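Long-range contacts in DUF1460 domain-containing protein (Legionella pneumophila subsp. pneumophila, PDB 2IM9), which is of unknown function but belongs to the N-acetylmuramoyl-L-alanine amidase-like family of the papain-like peptidase clan, so it may act on peptidoglycan: residues A[120-124]-A[144-150]; A[171-175]-A[261-265]; A[178-182]-A[257-262]; A[224-228]-A[300-304]. All blocks are in the same frame, centred on the assembly; numbering follows the deposited sequence. Where two conformers were deposited one is given.

Contact 1. Residues A[120-124]-A[144-150]; sequences HTRYK and YNQKRGL
Asn-145, near the end of helix 137-147, donates through ND2 to Thr-121 O of helix 111-122. The bond is weak at 3.3 Å, though nearly straight (N-H...O 174°). Just beyond helix 111-122, Lys-124 NZ makes another weak bond, to Tyr-144 OH at 3.3 Å in the conformer of Tyr-144 described here. Thr-121 OG1 has its hydrogen bond within its own helix, to Cys-117 O.

Arg-148 holds the Asn-145 amide in place. NE and NH2 both donate to Asn-145 OD1, NE at 2.8 Å, side-on and in the guanidinium plane. His-120 O lies over one face of the same guanidinium, and Arg-148 NH1 bonds to the backbone oxygens of Cys-327 and Gln-328. Helix 137-147 ends in a Schellman motif, with Gly-149 at positive phi and Leu-150 N bonded to Asn-145 O at 2.9 Å. The disulfide Cys-117 to Cys-327 ties this corner to the C-terminal tail.

The apolar part is a CH-pi contact. Lys-124 runs extended across the Tyr-144 ring, its CG anti to the backbone N (chi1 -174°). In the same Tyr-144 conformer, Lys-124 CG sits over the face, 3.8 Å from the ring centroid.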
loop_
_atom_site.group_PDB
_atom_site.type_symbol
_atom_site.label_atom_id
_atom_site.label_comp_id
_atom_site.label_asym_id
_atom_site.label_seq_id
_atom_site.Cartn_x
_atom_site.Cartn_y
_atom_site.Cartn_z
ATOM N N HIS A 120 -11.207 5.129 6.225
ATOM C CA HIS A 120 -11.813 3.884 5.766
ATOM C C HIS A 120 -10.933 3.015 4.877
ATOM O O HIS A 120 -11.250 1.858 4.671
ATOM C CB HIS A 120 -13.168 4.151 5.097
ATOM C CG HIS A 120 -14.260 4.389 6.081
ATOM N ND1 HIS A 120 -14.511 5.629 6.626
ATOM C CD2 HIS A 120 -15.138 3.536 6.658
ATOM C CE1 HIS A 120 -15.519 5.535 7.480
ATOM N NE2 HIS A 120 -15.918 4.276 7.512
ATOM N N THR A 121 -9.835 3.558 4.358
ATOM C CA THR A 121 -8.909 2.781 3.541
ATOM C C THR A 121 -7.814 2.160 4.423
ATOM O O THR A 121 -7.362 1.035 4.153
ATOM C CB THR A 121 -8.265 3.658 2.418
ATOM O OG1 THR A 121 -9.300 4.257 1.624
ATOM C CG2 THR A 121 -7.418 2.814 1.492
ATOM N N ARG A 122 -7.417 2.894 5.469
ATOM C CA ARG A 122 -6.318 2.484 6.350
ATOM C C ARG A 122 -6.743 1.504 7.418
ATOM O O ARG A 122 -5.921 0.705 7.867
ATOM C CB ARG A 122 -5.692 3.691 7.055
ATOM C CG ARG A 122 -4.840 4.565 6.168
ATOM C CD ARG A 122 -4.111 5.590 7.072
ATOM N NE ARG A 122 -3.058 4.938 7.854
ATOM C CZ ARG A 122 -2.775 5.225 9.123
ATOM N NH1 ARG A 122 -3.485 6.155 9.775
ATOM N NH2 ARG A 122 -1.788 4.573 9.746
ATOM N N TYR A 123 -8.017 1.573 7.821
ATOM C CA TYR A 123 -8.537 0.784 8.943
ATOM C C TYR A 123 -9.760 -0.014 8.539
ATOM O O TYR A 123 -10.611 0.471 7.814
ATOM C CB TYR A 123 -8.939 1.686 10.110
ATOM C CG TYR A 123 -7.791 2.496 10.658
ATOM C CD1 TYR A 123 -6.944 1.972 11.637
ATOM C CD2 TYR A 123 -7.558 3.784 10.197
ATOM C CE1 TYR A 123 -5.869 2.722 12.136
ATOM C CE2 TYR A 123 -6.501 4.542 10.676
ATOM C CZ TYR A 123 -5.658 4.002 11.633
ATOM O OH TYR A 123 -4.630 4.774 12.104
ATOM N N LYS A 124 -9.860 -1.226 9.058
ATOM C CA LYS A 124 -11.068 -2.036 8.892
ATOM C C LYS A 124 -12.311 -1.285 9.399
ATOM O O LYS A 124 -12.364 -0.871 10.563
ATOM C CB LYS A 124 -10.894 -3.363 9.633
ATOM C CG LYS A 124 -12.021 -4.341 9.423
ATOM C CD LYS A 124 -11.930 -5.500 10.392
ATOM C CE LYS A 124 -13.192 -6.364 10.326
ATOM N NZ LYS A 124 -13.043 -7.587 11.189
ATOM N N TYR A 144 -10.173 -6.110 2.448
ATOM C CA TYR A 144 -11.168 -5.141 2.903
ATOM C C TYR A 144 -11.500 -4.093 1.856
ATOM O O TYR A 144 -12.672 -3.705 1.717
ATOM C CB TYR A 144 -10.772 -4.507 4.244
ATOM C CG TYR A 144 -10.881 -5.480 5.395
ATOM C CD1 TYR A 144 -12.079 -6.153 5.650
ATOM C CD2 TYR A 144 -9.791 -5.741 6.220
ATOM C CE1 TYR A 144 -12.186 -7.066 6.691
ATOM C CE2 TYR A 144 -9.886 -6.655 7.265
ATOM C CZ TYR A 144 -11.088 -7.313 7.493
ATOM O OH TYR A 144 -11.203 -8.207 8.524
ATOM N N ASN A 145 -10.498 -3.642 1.102
ATOM C CA ASN A 145 -10.760 -2.611 0.102
ATOM C C ASN A 145 -11.440 -3.160 -1.155
ATOM O O ASN A 145 -12.129 -2.423 -1.857
ATOM C CB ASN A 145 -9.507 -1.758 -0.168
ATOM C CG ASN A 145 -9.192 -0.824 0.991
ATOM O OD1 ASN A 145 -10.034 -0.023 1.402
ATOM N ND2 ASN A 145 -7.977 -0.929 1.541
ATOM N N GLN A 146 -11.277 -4.456 -1.408
ATOM C CA GLN A 146 -12.036 -5.122 -2.464
ATOM C C GLN A 146 -13.474 -5.308 -2.006
ATOM O O GLN A 146 -14.417 -4.986 -2.751
ATOM C CB GLN A 146 -11.415 -6.467 -2.840
ATOM C CG GLN A 146 -10.173 -6.353 -3.719
ATOM C CD GLN A 146 -9.312 -7.618 -3.708
ATOM O OE1 GLN A 146 -8.157 -7.615 -4.181
ATOM N NE2 GLN A 146 -9.851 -8.695 -3.148
ATOM N N LYS A 147 -13.638 -5.790 -0.773
ATOM C CA LYS A 147 -14.979 -6.068 -0.223
ATOM C C LYS A 147 -15.867 -4.830 -0.225
ATOM O O LYS A 147 -17.066 -4.919 -0.530
ATOM C CB LYS A 147 -14.898 -6.731 1.167
ATOM C CG LYS A 147 -14.370 -8.177 1.125
ATOM C CD LYS A 147 -15.458 -9.243 1.283
ATOM C CE LYS A 147 -14.902 -10.664 1.055
ATOM N NZ LYS A 147 -13.777 -11.050 1.984
ATOM N N ARG A 148 -15.282 -3.667 0.039
ATOM C CA ARG A 148 -16.070 -2.446 0.108
ATOM C C ARG A 148 -16.166 -1.708 -1.230
ATOM O O ARG A 148 -16.755 -0.626 -1.325
ATOM C CB ARG A 148 -15.570 -1.552 1.223
ATOM C CG ARG A 148 -14.305 -0.841 0.920
ATOM C CD ARG A 148 -13.822 -0.197 2.178
ATOM N NE ARG A 148 -12.670 0.633 1.889
ATOM C CZ ARG A 148 -12.729 1.936 1.638
ATOM N NH1 ARG A 148 -13.891 2.567 1.661
ATOM N NH2 ARG A 148 -11.610 2.602 1.380
ATOM N N GLY A 149 -15.598 -2.311 -2.266
ATOM C CA GLY A 149 -15.802 -1.842 -3.632
ATOM C C GLY A 149 -14.860 -0.765 -4.117
ATOM O O GLY A 149 -15.130 -0.110 -5.131
ATOM N N LEU A 150 -13.744 -0.584 -3.410
ATOM C CA LEU A 150 -12.720 0.362 -3.851
ATOM C C LEU A 150 -11.814 -0.229 -4.933
ATOM O O LEU A 150 -11.509 0.453 -5.945
ATOM C CB LEU A 150 -11.881 0.856 -2.666
ATOM C CG LEU A 150 -10.725 1.790 -3.039
ATOM C CD1 LEU A 150 -11.230 3.018 -3.790
ATOM C CD2 LEU A 150 -9.943 2.220 -1.784
#

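Contact 2. Residues A[171-175]-A[261-265]; sequences NALIN and GTELD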
loop_
_atom_site.group_PDB
_atom_site.type_symbol
_atom_site.label_atom_id
_atom_site.label_comp_id
_atom_site.label_asym_id
_atom_site.label_seq_id
_atom_site.Cartn_x
_atom_site.Cartn_y
_atom_site.Cartn_z
ATOM N N ASN A 171 0.496 -17.950 -1.859
ATOM C CA ASN A 171 -0.141 -18.102 -0.560
ATOM C C ASN A 171 0.875 -17.850 0.547
ATOM O O ASN A 171 2.039 -18.259 0.448
ATOM C CB ASN A 171 -0.706 -19.505 -0.376
ATOM C CG ASN A 171 -1.486 -19.981 -1.571
ATOM O OD1 ASN A 171 -1.154 -21.021 -2.158
ATOM N ND2 ASN A 171 -2.505 -19.231 -1.962
ATOM N N ALA A 172 0.440 -17.168 1.589
ATOM C CA ALA A 172 1.237 -17.096 2.800
ATOM C C ALA A 172 0.281 -17.316 3.942
ATOM O O ALA A 172 -0.833 -16.820 3.913
ATOM C CB ALA A 172 1.886 -15.742 2.921
ATOM N N LEU A 173 0.727 -18.058 4.950
ATOM C CA LEU A 173 -0.101 -18.247 6.134
ATOM C C LEU A 173 0.232 -17.126 7.115
ATOM O O LEU A 173 1.308 -17.130 7.730
ATOM C CB LEU A 173 0.136 -19.618 6.755
ATOM C CG LEU A 173 -0.810 -19.925 7.909
ATOM C CD1 LEU A 173 -2.250 -19.956 7.432
ATOM C CD2 LEU A 173 -0.418 -21.246 8.535
ATOM N N ILE A 174 -0.680 -16.162 7.192
ATOM C CA ILE A 174 -0.481 -14.943 7.983
ATOM C C ILE A 174 -1.003 -15.208 9.375
ATOM O O ILE A 174 -2.216 -15.284 9.592
ATOM C CB ILE A 174 -1.221 -13.694 7.407
ATOM C CG1 ILE A 174 -0.924 -13.478 5.914
ATOM C CG2 ILE A 174 -0.893 -12.454 8.247
ATOM C CD1 ILE A 174 0.510 -13.136 5.580
ATOM N N ASN A 175 -0.084 -15.346 10.317
ATOM C CA ASN A 175 -0.420 -15.721 11.688
ATOM C C ASN A 175 -0.324 -14.447 12.532
ATOM O O ASN A 175 0.770 -14.078 12.973
ATOM C CB ASN A 175 0.593 -16.781 12.160
ATOM C CG ASN A 175 0.276 -17.341 13.547
ATOM O OD1 ASN A 175 -0.220 -16.630 14.415
ATOM N ND2 ASN A 175 0.603 -18.631 13.764
ATOM N N GLY A 261 7.731 -13.263 12.722
ATOM C CA GLY A 261 6.751 -14.123 13.355
ATOM C C GLY A 261 5.731 -14.696 12.408
ATOM O O GLY A 261 4.839 -15.428 12.834
ATOM N N THR A 262 5.854 -14.377 11.119
ATOM C CA THR A 262 4.903 -14.880 10.144
ATOM C C THR A 262 5.500 -14.993 8.743
ATOM O O THR A 262 6.434 -14.274 8.406
ATOM C CB THR A 262 3.621 -14.003 10.100
ATOM O OG1 THR A 262 2.649 -14.616 9.242
ATOM C CG2 THR A 262 3.921 -12.582 9.623
ATOM N N GLU A 263 4.975 -15.933 7.960
ATOM C CA GLU A 263 5.176 -15.904 6.508
ATOM C C GLU A 263 4.573 -14.629 5.965
ATOM O O GLU A 263 3.656 -14.057 6.572
ATOM C CB GLU A 263 4.465 -17.080 5.839
ATOM C CG GLU A 263 5.000 -18.421 6.236
ATOM C CD GLU A 263 4.340 -19.550 5.458
ATOM O OE1 GLU A 263 3.356 -19.304 4.693
ATOM O OE2 GLU A 263 4.832 -20.699 5.614
ATOM N N LEU A 264 5.072 -14.194 4.814
ATOM C CA LEU A 264 4.526 -13.020 4.160
ATOM C C LEU A 264 4.479 -13.221 2.647
ATOM O O LEU A 264 5.143 -14.129 2.103
ATOM C CB LEU A 264 5.366 -11.788 4.513
ATOM C CG LEU A 264 4.742 -10.402 4.284
ATOM C CD1 LEU A 264 3.328 -10.263 4.906
ATOM C CD2 LEU A 264 5.689 -9.359 4.853
ATOM N N ASP A 265 3.690 -12.400 1.966
ATOM C CA ASP A 265 3.453 -12.600 0.533
ATOM C C ASP A 265 3.744 -11.389 -0.363
ATOM O O ASP A 265 3.957 -11.555 -1.568
ATOM C CB ASP A 265 2.002 -13.056 0.294
ATOM C CG ASP A 265 0.974 -12.269 1.136
ATOM O OD1 ASP A 265 1.344 -11.238 1.764
ATOM O OD2 ASP A 265 -0.202 -12.706 1.176
HETATM O O HOH W 1 4.173 -20.095 1.596
HETATM O O HOH W 2 3.264 -18.139 9.261
#
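A chi1 of -173° swings the Thr-262 hydroxyl away from the residue's own N and to the backbone of 173-175. Glu-263 starts with CG beside the backbone N (chi1 -64°) and then runs extended, carrying its carboxylate to Leu-173. Two side chains therefore take backbone N-H groups of the facing strand. Leu-173 N donates to Glu-263 OE1 at 2.9 Å, almost straight, on the anti side and 34° out of the carboxylate plane. Glu-263 OE2 forms a salt bridge with Arg-257. Asn-175 N donates to Thr-262 OG1 at 3.0 Å. The hydroxyl in turn donates to Glu-263 O at 2.9 Å, on a lone pair, which sets its direction. A water bridges the backbones, giving a proton to Leu-173 O and taking one from Glu-263 N.

The Ala-172 methyl rests on the Leu-264 backbone, CB 3.6 Å from Leu-264 C. The apolar touch is Ile-174 CD1 on Leu-264 CD1 at 4.1 Å.

The segments run roughly antiparallel, but no direct backbone hydrogen bond joins them. Strand 168-175 pairs instead with strand 214-223, and Asp-265 OD2 is bonded to Ser-217 and Ser-138. Phe-136 packs on Ile-174, Thr-262 and Leu-264. Asn-175 caps helix 176-181 through Gln-178 N.

Contact 3. Residues A[178-182]-A[257-262]; sequences QWYNH and RQQIGT
Trp-179 of helix 176-181 and the nearby His-182 pack against the turn that leaves the short helix 257-260. This is a helix-to-turn contact at the edge of the amidase-like fold, centred on Gly-261. Gly-261 has positive phi and follows helix 257-260 directly.

The tight part lies here. Gly-261 CA sits over one face of the His-182 imidazole, a CH-pi contact 3.4 Å from the ring centroid. Its closest approach is to His-182 ND1, 3.2 Å from Gly-261 CA. The imidazole is held from its own helix, because His-182 ND1 donates to Gln-178 O at 3.2 Å. That oxygen also accepts from His-182 N, which comes from the opposite face of the carbonyl plane. Gln-178 itself is bent at chi2 (61°), and its CG lies 3.0 Å from Gly-261 O. Trp-179 CA points its hydrogen at Ile-260 O, and Trp-179 CD1 is 3.9 Å from Thr-262 CG2. Beyond the contact, Phe-136 meets the indole edge-to-face and Lys-183 makes a cation-pi contact with it.

The outer side is looser. Arg-257, Gln-258 and Gln-259 are exposed and cover little of the other segment. The bond from His-182 NE2 to Gln-258 O is weak, with an N-H...O angle of only 126°. Arg-257 turns its end away and forms a salt bridge with Glu-263.

Water also joins the two backbones: one molecule donates to Trp-179 O at 2.8 Å and to Ile-260 O at 2.7 Å.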
loop_
_atom_site.group_PDB
_atom_site.type_symbol
_atom_site.label_atom_id
_atom_site.label_comp_id
_atom_site.label_asym_id
_atom_site.label_seq_id
_atom_site.Cartn_x
_atom_site.Cartn_y
_atom_site.Cartn_z
ATOM N N GLN A 178 1.197 -14.719 16.180
ATOM C CA GLN A 178 2.652 -14.879 16.201
ATOM C C GLN A 178 3.385 -13.596 15.758
ATOM O O GLN A 178 4.472 -13.251 16.264
ATOM C CB GLN A 178 3.082 -16.080 15.350
ATOM C CG GLN A 178 4.523 -16.502 15.632
ATOM C CD GLN A 178 4.725 -16.921 17.093
ATOM O OE1 GLN A 178 5.254 -16.158 17.885
ATOM N NE2 GLN A 178 4.263 -18.106 17.446
ATOM N N TRP A 179 2.786 -12.860 14.826
ATOM C CA TRP A 179 3.360 -11.587 14.414
ATOM C C TRP A 179 3.362 -10.628 15.619
ATOM O O TRP A 179 4.370 -9.954 15.884
ATOM C CB TRP A 179 2.537 -11.024 13.259
ATOM C CG TRP A 179 2.993 -9.696 12.709
ATOM C CD1 TRP A 179 4.133 -9.440 11.990
ATOM C CD2 TRP A 179 2.265 -8.462 12.766
ATOM N NE1 TRP A 179 4.170 -8.107 11.618
ATOM C CE2 TRP A 179 3.039 -7.483 12.088
ATOM C CE3 TRP A 179 1.040 -8.087 13.334
ATOM C CZ2 TRP A 179 2.620 -6.139 11.959
ATOM C CZ3 TRP A 179 0.620 -6.740 13.211
ATOM C CH2 TRP A 179 1.418 -5.788 12.532
ATOM N N TYR A 180 2.258 -10.591 16.366
ATOM C CA TYR A 180 2.214 -9.731 17.555
ATOM C C TYR A 180 3.258 -10.162 18.562
ATOM O O TYR A 180 3.978 -9.316 19.093
ATOM C CB TYR A 180 0.815 -9.657 18.188
ATOM C CG TYR A 180 -0.020 -8.620 17.505
ATOM C CD1 TYR A 180 -0.770 -8.943 16.374
ATOM C CD2 TYR A 180 -0.012 -7.281 17.943
ATOM C CE1 TYR A 180 -1.530 -7.976 15.724
ATOM C CE2 TYR A 180 -0.753 -6.303 17.289
ATOM C CZ TYR A 180 -1.492 -6.652 16.176
ATOM O OH TYR A 180 -2.206 -5.690 15.524
ATOM N N ASN A 181 3.388 -11.472 18.756
ATOM C CA ASN A 181 4.298 -12.016 19.761
ATOM C C ASN A 181 5.740 -11.614 19.503
ATOM O O ASN A 181 6.511 -11.401 20.439
ATOM C CB ASN A 181 4.162 -13.536 19.847
ATOM C CG ASN A 181 5.004 -14.128 20.947
ATOM O OD1 ASN A 181 4.898 -13.746 22.131
ATOM N ND2 ASN A 181 5.857 -15.055 20.573
ATOM N N HIS A 182 6.088 -11.495 18.224
ATOM C CA HIS A 182 7.443 -11.087 17.801
ATOM C C HIS A 182 7.770 -9.591 17.945
ATOM O O HIS A 182 8.911 -9.174 17.726
ATOM C CB HIS A 182 7.676 -11.500 16.348
ATOM C CG HIS A 182 8.312 -12.849 16.202
ATOM N ND1 HIS A 182 7.624 -14.027 16.405
ATOM C CD2 HIS A 182 9.580 -13.204 15.889
ATOM C CE1 HIS A 182 8.434 -15.051 16.181
ATOM N NE2 HIS A 182 9.628 -14.577 15.871
ATOM N N ARG A 257 9.094 -16.176 9.332
ATOM C CA ARG A 257 8.594 -16.617 10.643
ATOM C C ARG A 257 9.583 -16.346 11.768
ATOM O O ARG A 257 9.195 -15.901 12.862
ATOM C CB ARG A 257 8.261 -18.103 10.640
ATOM C CG ARG A 257 6.963 -18.467 9.966
ATOM C CD ARG A 257 6.720 -19.961 10.150
ATOM N NE ARG A 257 6.336 -20.633 8.918
ATOM C CZ ARG A 257 5.878 -21.885 8.853
ATOM N NH1 ARG A 257 5.742 -22.616 9.956
ATOM N NH2 ARG A 257 5.545 -22.404 7.676
ATOM N N GLN A 258 10.856 -16.637 11.520
ATOM C CA GLN A 258 11.857 -16.429 12.553
ATOM C C GLN A 258 12.060 -14.944 12.781
ATOM O O GLN A 258 12.301 -14.530 13.916
ATOM C CB GLN A 258 13.178 -17.129 12.210
ATOM C CG GLN A 258 14.120 -17.335 13.419
ATOM C CD GLN A 258 14.924 -16.089 13.755
ATOM O OE1 GLN A 258 15.106 -15.210 12.898
ATOM N NE2 GLN A 258 15.397 -15.992 15.011
ATOM N N GLN A 259 11.941 -14.148 11.713
ATOM C CA GLN A 259 12.257 -12.720 11.778
ATOM C C GLN A 259 11.119 -11.828 12.266
ATOM O O GLN A 259 11.345 -10.920 13.072
ATOM C CB GLN A 259 12.729 -12.193 10.422
ATOM C CG GLN A 259 13.966 -12.915 9.865
ATOM C CD GLN A 259 13.612 -13.971 8.811
ATOM O OE1 GLN A 259 12.745 -14.831 9.022
ATOM N NE2 GLN A 259 14.283 -13.899 7.666
ATOM N N ILE A 260 9.913 -12.034 11.741
ATOM C CA ILE A 260 8.796 -11.161 12.137
ATOM C C ILE A 260 7.625 -11.935 12.712
ATOM O O ILE A 260 6.638 -11.318 13.117
ATOM C CB ILE A 260 8.272 -10.253 10.990
ATOM C CG1 ILE A 260 7.573 -11.101 9.926
ATOM C CG2 ILE A 260 9.386 -9.364 10.410
ATOM C CD1 ILE A 260 6.890 -10.314 8.825
ATOM N N GLY A 261 7.731 -13.263 12.722
ATOM C CA GLY A 261 6.751 -14.123 13.355
ATOM C C GLY A 261 5.731 -14.696 12.408
ATOM O O GLY A 261 4.839 -15.428 12.834
ATOM N N THR A 262 5.854 -14.377 11.119
ATOM C CA THR A 262 4.903 -14.880 10.144
ATOM C C THR A 262 5.500 -14.993 8.743
ATOM O O THR A 262 6.434 -14.274 8.406
ATOM C CB THR A 262 3.621 -14.003 10.100
ATOM O OG1 THR A 262 2.649 -14.616 9.242
ATOM C CG2 THR A 262 3.921 -12.582 9.623
HETATM O O HOH W 3 6.466 -8.912 14.377
#

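Contact 4. Residues A[224-228]-A[300-304]; sequences FTALF and LDKAR
Two helices that flank the antiparallel sheet meet here: the single turn 224-227, which directly follows strand 214-223, and the end of helix 296-303. No hydrogen bond crosses between them. Two phenylalanines do most of the work.

Phe-228 enters between Leu-300, Asp-301 and Arg-304. Leu-300 CB meets its ring at the edge, 3.9 Å from Phe-228 CE2. Phe-228 CZ approaches the backbone at Asp-301 N, and CE1 touches Asp-301 CB. Arg-304 covers one face. Its CD lies 3.8 Å from the Phe-228 ring centroid, a CH-pi contact 19° off the normal. The arginine chain bends at chi3 (87°), which lays the guanidinium nearly flat along the side chain of Phe-228, the two planes 11° apart. Phe-228 CB then sits over the guanidinium face, 3.6 Å from Arg-304 NE.

The guanidinium is held in that plane from its edge. Arg-304 NH1 makes a salt bridge with Asp-301 OD1 at 2.8 Å, one helical turn back, and NH2 bonds to Asn-231 OD1.

Phe-224 packs on Leu-300, Ala-303 and Arg-304. Phe-224 CE1 is 3.9 Å from Leu-300 CD2, and the two side chains cross at about a right angle. Phe-224 CZ touches Ala-303 CB at 4.2 Å, and CD2 reaches Arg-304 CA and CG. Leu-227 CD1 adds a looser touch on Leu-300 CD1. Leu-227 and Leu-300 also pack on Phe-238 and on Ile-312 of strand 311-317.

The arrangement is that of an alpha+beta fold, with helices packed through apolar side chains beside an antiparallel sheet.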
loop_
_atom_site.group_PDB
_atom_site.type_symbol
_atom_site.label_atom_id
_atom_site.label_comp_id
_atom_site.label_asym_id
_atom_site.label_seq_id
_atom_site.Cartn_x
_atom_site.Cartn_y
_atom_site.Cartn_z
ATOM N N PHE A 224 7.285 -13.851 -13.415
ATOM C CA PHE A 224 8.378 -13.352 -14.250
ATOM C C PHE A 224 8.680 -14.309 -15.397
ATOM O O PHE A 224 9.167 -13.883 -16.449
ATOM C CB PHE A 224 9.652 -13.090 -13.440
ATOM C CG PHE A 224 9.541 -11.950 -12.461
ATOM C CD1 PHE A 224 8.720 -10.857 -12.716
ATOM C CD2 PHE A 224 10.287 -11.971 -11.278
ATOM C CE1 PHE A 224 8.629 -9.806 -11.810
ATOM C CE2 PHE A 224 10.223 -10.927 -10.379
ATOM C CZ PHE A 224 9.374 -9.836 -10.634
ATOM N N THR A 225 8.384 -15.590 -15.200
ATOM C CA THR A 225 8.566 -16.575 -16.274
ATOM C C THR A 225 7.690 -16.238 -17.490
ATOM O O THR A 225 8.003 -16.641 -18.625
ATOM C CB THR A 225 8.260 -18.003 -15.797
ATOM O OG1 THR A 225 6.923 -18.053 -15.271
ATOM C CG2 THR A 225 9.262 -18.422 -14.731
ATOM N N ALA A 226 6.600 -15.506 -17.255
ATOM C CA ALA A 226 5.719 -15.043 -18.329
ATOM C C ALA A 226 6.131 -13.659 -18.821
ATOM O O ALA A 226 6.243 -13.422 -20.015
ATOM C CB ALA A 226 4.263 -15.036 -17.859
ATOM N N LEU A 227 6.365 -12.745 -17.886
ATOM C CA LEU A 227 6.660 -11.357 -18.225
ATOM C C LEU A 227 8.001 -11.216 -18.922
ATOM O O LEU A 227 8.222 -10.252 -19.656
ATOM C CB LEU A 227 6.651 -10.488 -16.969
ATOM C CG LEU A 227 5.284 -10.207 -16.352
ATOM C CD1 LEU A 227 5.502 -9.514 -15.012
ATOM C CD2 LEU A 227 4.439 -9.318 -17.253
ATOM N N PHE A 228 8.889 -12.181 -18.677
ATOM C CA PHE A 228 10.199 -12.201 -19.318
ATOM C C PHE A 228 10.456 -13.527 -20.012
ATOM O O PHE A 228 11.588 -14.012 -20.024
ATOM C CB PHE A 228 11.297 -11.875 -18.303
ATOM C CG PHE A 228 11.186 -10.496 -17.761
ATOM C CD1 PHE A 228 11.734 -9.414 -18.447
ATOM C CD2 PHE A 228 10.464 -10.267 -16.595
ATOM C CE1 PHE A 228 11.602 -8.129 -17.964
ATOM C CE2 PHE A 228 10.315 -8.961 -16.090
ATOM C CZ PHE A 228 10.884 -7.894 -16.782
ATOM N N LEU A 300 11.438 -4.547 -12.777
ATOM C CA LEU A 300 11.135 -5.963 -12.623
ATOM C C LEU A 300 12.261 -6.829 -13.158
ATOM O O LEU A 300 12.522 -7.898 -12.622
ATOM C CB LEU A 300 9.799 -6.317 -13.295
ATOM C CG LEU A 300 8.576 -5.633 -12.663
ATOM C CD1 LEU A 300 7.307 -6.013 -13.389
ATOM C CD2 LEU A 300 8.441 -5.971 -11.176
ATOM N N ASP A 301 12.938 -6.363 -14.209
ATOM C CA ASP A 301 14.055 -7.124 -14.765
ATOM C C ASP A 301 15.154 -7.290 -13.703
ATOM O O ASP A 301 15.707 -8.380 -13.532
ATOM C CB ASP A 301 14.600 -6.461 -16.027
ATOM C CG ASP A 301 15.712 -7.271 -16.668
ATOM O OD1 ASP A 301 15.472 -8.443 -17.025
ATOM O OD2 ASP A 301 16.837 -6.736 -16.782
ATOM N N LYS A 302 15.438 -6.208 -12.983
ATOM C CA LYS A 302 16.382 -6.235 -11.862
ATOM C C LYS A 302 15.858 -7.089 -10.707
ATOM O O LYS A 302 16.635 -7.763 -10.030
ATOM C CB LYS A 302 16.673 -4.819 -11.360
ATOM C CG LYS A 302 17.340 -3.917 -12.386
ATOM C CD LYS A 302 17.455 -2.497 -11.851
ATOM C CE LYS A 302 18.168 -1.570 -12.842
ATOM N NZ LYS A 302 17.309 -1.232 -14.026
ATOM N N ALA A 303 14.546 -7.065 -10.484
ATOM C CA ALA A 303 13.938 -7.843 -9.395
ATOM C C ALA A 303 13.991 -9.348 -9.650
ATOM O O ALA A 303 13.980 -10.134 -8.703
ATOM C CB ALA A 303 12.490 -7.383 -9.135
ATOM N N ARG A 304 14.066 -9.740 -10.925
ATOM C CA ARG A 304 14.166 -11.152 -11.344
ATOM C C ARG A 304 15.268 -11.939 -10.654
ATOM O O ARG A 304 15.127 -13.144 -10.445
ATOM C CB ARG A 304 14.438 -11.259 -12.850
ATOM C CG ARG A 304 13.289 -10.999 -13.757
ATOM C CD ARG A 304 13.811 -10.774 -15.175
ATOM N NE ARG A 304 13.951 -12.030 -15.900
ATOM C CZ ARG A 304 14.707 -12.221 -16.979
ATOM N NH1 ARG A 304 15.459 -11.248 -17.488
ATOM N NH2 ARG A 304 14.722 -13.421 -17.537
#

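From the N terminus, contact 1 comes first. It joins helices 111-122 and 137-147, closes a short loop with 19 residues between its two segments, and is complete before the others open. Contacts 2 and 3 open on strand 168-175 and the helix 176-181 that follows it. Contact 3 opens after contact 2, and both end on the same stretch, sharing Gly-261 and Thr-262. Their centres are 9 Å apart, and the Arg-257 to Glu-263 salt bridge joins them. Contact 4 opens inside those spans and closes later, so it crosses both. It ties helix 224-227, after strand 214-223, to helix 296-303, before strand 311-317. Its centre is about 30 Å from that of contact 1.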